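Local coordinates for core protein VP4 (Bluetongue virus, PDB 2JHP), which caps viral mRNA as a multifunctional enzyme of the inner core, with separate sites that bind guanine and S-adenosyl-L-homocysteine, at residues I521-E526 with G562-D567; V557-G562 with A617-Y622. All coordinates share one frame; numbering follows the deposited sequence.

Interaction 1: I521-E526 with G562-D567; sequences IGLRVE and GAYVTD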
# COMPACT_ATOMS: atom_id res chain seq x y z
N ILE A 521 -26.43 -0.05 4.96
CA ILE A 521 -26.65 -0.65 6.27
C ILE A 521 -26.81 0.46 7.32
O ILE A 521 -25.97 1.36 7.43
CB ILE A 521 -25.51 -1.63 6.67
CG1 ILE A 521 -25.38 -2.78 5.64
CG2 ILE A 521 -25.70 -2.15 8.09
CD1 ILE A 521 -26.62 -3.65 5.49
N GLY A 522 -27.91 0.40 8.05
CA GLY A 522 -28.17 1.37 9.10
C GLY A 522 -28.98 2.58 8.66
O GLY A 522 -29.28 3.46 9.48
N LEU A 523 -29.36 2.61 7.38
CA LEU A 523 -30.08 3.74 6.81
C LEU A 523 -31.31 4.18 7.63
O LEU A 523 -31.56 5.37 7.78
CB LEU A 523 -30.47 3.47 5.35
CG LEU A 523 -31.02 4.65 4.53
CD1 LEU A 523 -29.95 5.71 4.30
CD2 LEU A 523 -31.58 4.15 3.21
N ARG A 524 -32.07 3.21 8.14
CA ARG A 524 -33.29 3.52 8.90
C ARG A 524 -33.00 4.28 10.19
O ARG A 524 -33.63 5.28 10.50
CB ARG A 524 -34.08 2.26 9.21
CG ARG A 524 -34.65 1.59 7.97
CD ARG A 524 -36.07 1.13 8.23
NE ARG A 524 -36.86 1.09 7.01
CZ ARG A 524 -38.09 0.59 6.93
NH1 ARG A 524 -38.68 0.08 8.01
NH2 ARG A 524 -38.74 0.61 5.77
N VAL A 525 -32.01 3.79 10.93
CA VAL A 525 -31.54 4.46 12.14
C VAL A 525 -31.02 5.85 11.83
O VAL A 525 -31.28 6.80 12.57
CB VAL A 525 -30.48 3.61 12.88
CG1 VAL A 525 -29.62 4.46 13.77
CG2 VAL A 525 -31.19 2.51 13.68
N GLU A 526 -30.33 5.97 10.71
CA GLU A 526 -29.76 7.24 10.29
C GLU A 526 -30.81 8.30 9.95
O GLU A 526 -30.57 9.50 10.11
CB GLU A 526 -28.81 7.00 9.11
CG GLU A 526 -27.45 6.44 9.52
CD GLU A 526 -26.55 7.49 10.19
OE1 GLU A 526 -26.89 8.70 10.15
OE2 GLU A 526 -25.50 7.09 10.74
N GLY A 562 -23.80 11.66 6.20
CA GLY A 562 -22.34 11.63 6.17
C GLY A 562 -21.80 10.24 6.46
O GLY A 562 -20.60 10.06 6.70
N ALA A 563 -22.69 9.25 6.43
CA ALA A 563 -22.37 7.90 6.82
C ALA A 563 -22.03 6.97 5.64
O ALA A 563 -21.46 5.90 5.85
CB ALA A 563 -23.52 7.32 7.64
N TYR A 564 -22.37 7.38 4.42
CA TYR A 564 -22.16 6.52 3.23
C TYR A 564 -21.33 7.14 2.11
O TYR A 564 -21.32 8.36 1.93
CB TYR A 564 -23.50 6.02 2.65
CG TYR A 564 -24.40 5.46 3.72
CD1 TYR A 564 -25.43 6.23 4.26
CD2 TYR A 564 -24.19 4.17 4.25
CE1 TYR A 564 -26.24 5.74 5.26
CE2 TYR A 564 -25.03 3.67 5.26
CZ TYR A 564 -26.03 4.46 5.75
OH TYR A 564 -26.82 3.96 6.73
N VAL A 565 -20.63 6.27 1.38
CA VAL A 565 -20.00 6.64 0.12
C VAL A 565 -20.41 5.65 -0.96
O VAL A 565 -19.96 4.51 -0.97
CB VAL A 565 -18.45 6.63 0.20
CG1 VAL A 565 -17.84 7.01 -1.14
CG2 VAL A 565 -17.96 7.57 1.31
N THR A 566 -21.28 6.09 -1.86
CA THR A 566 -21.62 5.29 -3.05
C THR A 566 -21.59 6.15 -4.31
O THR A 566 -21.42 7.37 -4.22
CB THR A 566 -22.98 4.58 -2.89
OG1 THR A 566 -23.11 3.55 -3.87
CG2 THR A 566 -24.15 5.58 -3.02
N ASP A 567 -21.74 5.52 -5.48
CA ASP A 567 -21.57 6.21 -6.77
C ASP A 567 -22.89 6.81 -7.28
O ASP A 567 -23.79 6.09 -7.72
CB ASP A 567 -20.91 5.30 -7.81
CG ASP A 567 -20.47 6.05 -9.08
OD1 ASP A 567 -19.75 7.06 -8.95
OD2 ASP A 567 -20.83 5.64 -10.20
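The start of helix 523-533 is met by Tyr564, a residue of the loop between helices 551-561 and 568-576. With chi1 at -48°, CG lies beside the main-chain nitrogen, and the ring points its hydroxyl at the turn before the helix. Tyr564 OH donates a hydrogen bond of 2.8 Å to Ile521 O, which sits at the ring edge near its plane. The angle at the carbonyl oxygen is an ordinary 116°, but the hydroxyl stands 56° out of the carbonyl plane, above it and off the lone-pair directions. Leu523 N is also close to this hydroxyl, but the angle is too poor for a bond. Gly522, between Ile521 and Leu523, occupies the N-cap position with positive phi, and its O accepts from Glu526 N at 3.0 Å.

Packing adds to the bond: Leu523 CD1 approaches Tyr564 CE1 obliquely at 3.8 Å. The Glu526 chain, bent at chi2, runs past the tyrosine in the opposite sense, and its van der Waals contacts bring CG to 3.8 Å from Tyr564 OH and OE2 to 3.7 Å from Ala563 CB. Glu3 OE2 lies close to the same carboxylate oxygen, which could raise the pKa of one of the two acids. Trp38 of helix 34-41 packs on Ile521 and Leu523. The arrangement is that of a helix N-terminus tied, through the peptide preceding its N-cap, to an interhelical loop in the helical C-terminal part of VP4.

Interaction 2: V557-G562 with A617-Y622; sequences VTLMSG and AALREY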
# COMPACT_ATOMS: atom_id res chain seq x y z
N VAL A 557 -31.23 11.32 2.97
CA VAL A 557 -30.65 10.74 4.17
C VAL A 557 -29.22 10.26 3.93
O VAL A 557 -28.32 10.60 4.71
CB VAL A 557 -31.56 9.65 4.80
CG1 VAL A 557 -30.80 8.85 5.84
CG2 VAL A 557 -32.80 10.30 5.43
N THR A 558 -29.00 9.52 2.84
CA THR A 558 -27.67 9.00 2.50
C THR A 558 -26.63 10.12 2.46
O THR A 558 -25.57 9.99 3.07
CB THR A 558 -27.64 8.23 1.15
OG1 THR A 558 -28.35 8.97 0.16
CG2 THR A 558 -28.28 6.85 1.28
N LEU A 559 -26.95 11.21 1.76
CA LEU A 559 -26.08 12.38 1.71
C LEU A 559 -25.91 13.12 3.06
O LEU A 559 -24.78 13.36 3.53
CB LEU A 559 -26.58 13.37 0.66
CG LEU A 559 -26.27 13.05 -0.79
CD1 LEU A 559 -27.03 14.02 -1.69
CD2 LEU A 559 -24.78 13.11 -1.05
N MET A 560 -27.04 13.46 3.67
CA MET A 560 -27.07 14.29 4.86
C MET A 560 -26.49 13.57 6.07
O MET A 560 -25.99 14.22 6.98
CB MET A 560 -28.50 14.76 5.12
CG MET A 560 -28.64 15.96 6.04
SD MET A 560 -28.08 17.50 5.33
CE MET A 560 -29.33 17.79 4.08
N SER A 561 -26.54 12.25 6.08
CA SER A 561 -26.02 11.47 7.20
C SER A 561 -24.50 11.52 7.33
O SER A 561 -23.97 11.43 8.44
CB SER A 561 -26.47 10.01 7.11
OG SER A 561 -25.89 9.37 5.98
N GLY A 562 -23.80 11.66 6.20
CA GLY A 562 -22.34 11.63 6.17
C GLY A 562 -21.80 10.24 6.46
O GLY A 562 -20.60 10.06 6.70
N ALA A 617 -35.69 17.11 -5.98
CA ALA A 617 -36.23 17.61 -4.71
C ALA A 617 -35.28 17.29 -3.55
O ALA A 617 -35.06 18.14 -2.67
CB ALA A 617 -37.63 17.04 -4.44
N ALA A 618 -34.72 16.08 -3.55
CA ALA A 618 -33.76 15.68 -2.52
C ALA A 618 -32.54 16.59 -2.57
O ALA A 618 -32.12 17.12 -1.53
CB ALA A 618 -33.37 14.21 -2.68
N LEU A 619 -31.98 16.77 -3.77
CA LEU A 619 -30.76 17.57 -3.96
C LEU A 619 -30.96 19.03 -3.54
O LEU A 619 -30.09 19.62 -2.90
CB LEU A 619 -30.27 17.50 -5.42
CG LEU A 619 -29.19 16.52 -5.92
CD1 LEU A 619 -28.04 16.31 -4.93
CD2 LEU A 619 -29.77 15.18 -6.34
N ARG A 620 -32.11 19.59 -3.90
CA ARG A 620 -32.47 20.96 -3.53
C ARG A 620 -32.54 21.10 -2.02
O ARG A 620 -32.03 22.06 -1.45
CB ARG A 620 -33.80 21.37 -4.15
CG ARG A 620 -33.71 21.85 -5.57
CD ARG A 620 -34.97 22.61 -5.94
NE ARG A 620 -35.22 22.57 -7.38
CZ ARG A 620 -36.24 23.17 -7.99
NH1 ARG A 620 -37.14 23.87 -7.29
NH2 ARG A 620 -36.37 23.06 -9.31
N GLU A 621 -33.19 20.12 -1.38
CA GLU A 621 -33.33 20.11 0.06
C GLU A 621 -31.97 19.99 0.72
O GLU A 621 -31.75 20.56 1.80
CB GLU A 621 -34.24 18.96 0.51
CG GLU A 621 -34.88 19.18 1.88
CD GLU A 621 -35.66 20.48 1.95
OE1 GLU A 621 -36.71 20.59 1.29
OE2 GLU A 621 -35.21 21.39 2.68
N TYR A 622 -31.07 19.27 0.07
CA TYR A 622 -29.73 19.06 0.60
C TYR A 622 -28.88 20.34 0.57
O TYR A 622 -28.29 20.72 1.58
CB TYR A 622 -29.02 17.91 -0.12
CG TYR A 622 -27.61 17.69 0.37
CD1 TYR A 622 -27.36 16.92 1.51
CD2 TYR A 622 -26.53 18.26 -0.29
CE1 TYR A 622 -26.06 16.72 1.97
CE2 TYR A 622 -25.24 18.07 0.16
CZ TYR A 622 -25.01 17.30 1.29
OH TYR A 622 -23.73 17.11 1.74
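A first torsion of 178° sets CG of Tyr622 opposite the main-chain nitrogen and extends the ring from helix 612-625 toward helix 551-561, where Met560 and Leu559 receive it. Met560 also has CG anti to the nitrogen, but its chain then bends at both chi2 and chi3, curling the thioether back toward the tyrosine. As a result Met560 CE reaches 3.4 Å from Tyr622 CD1 and 3.7 Å from Tyr622 CA, filling the angle between ring and backbone. Met560 SD lies 4.8 Å from the ring centroid and 56° off the ring normal, an oblique Met-aromatic contact.

Leu559 meets the same ring differently. Its CB packs 3.6 Å from Tyr622 CE1, while its CD1 rides 4.2 Å above one face of the Tyr622 ring, displaced toward the rim. That methyl also meets Leu619 CD1 at 4.1 Å, one turn earlier on helix 612-625, where the two leucine side chains cross at a slant. The short helical segments run nearly parallel, 20° between their directions, with axes 10.3 Å apart, and the tyrosine and leucines bridge this spacing. Leu559 also packs on Met457 and Leu458 of helix 453-460.

The polar end of Tyr622 lies beyond the interface, where OH is hydrogen-bonded with Glu630 and Ser454. No hydrogen bond joins the two segments themselves, which implies that they are held by dispersion and by burial of apolar surface, with the sulfur contact adding to the aromatic packing.

Helix 551-561 and the loop after it connect the two contacts, which share Gly562 at the helix end and have centres about 11 Å apart. Interaction 2 is the more buried, a side-to-side meeting of two helices without polar bonds. Interaction 1 is only partly buried and combines a single hydrogen bond with apolar packing at a helix start. They touch directly: Leu523 CD1 packs 3.6 Å from Val557 CG1, and Glu526 OE1 approaches Ser561 CB at 3.3 Å. Helix 551-561 thus meets helix 523-533 as well as helix 612-625. The contact centres lie on the same side of the chain's centre, about 27 and 33 Å from it, interaction 2 being the farther out although the more buried.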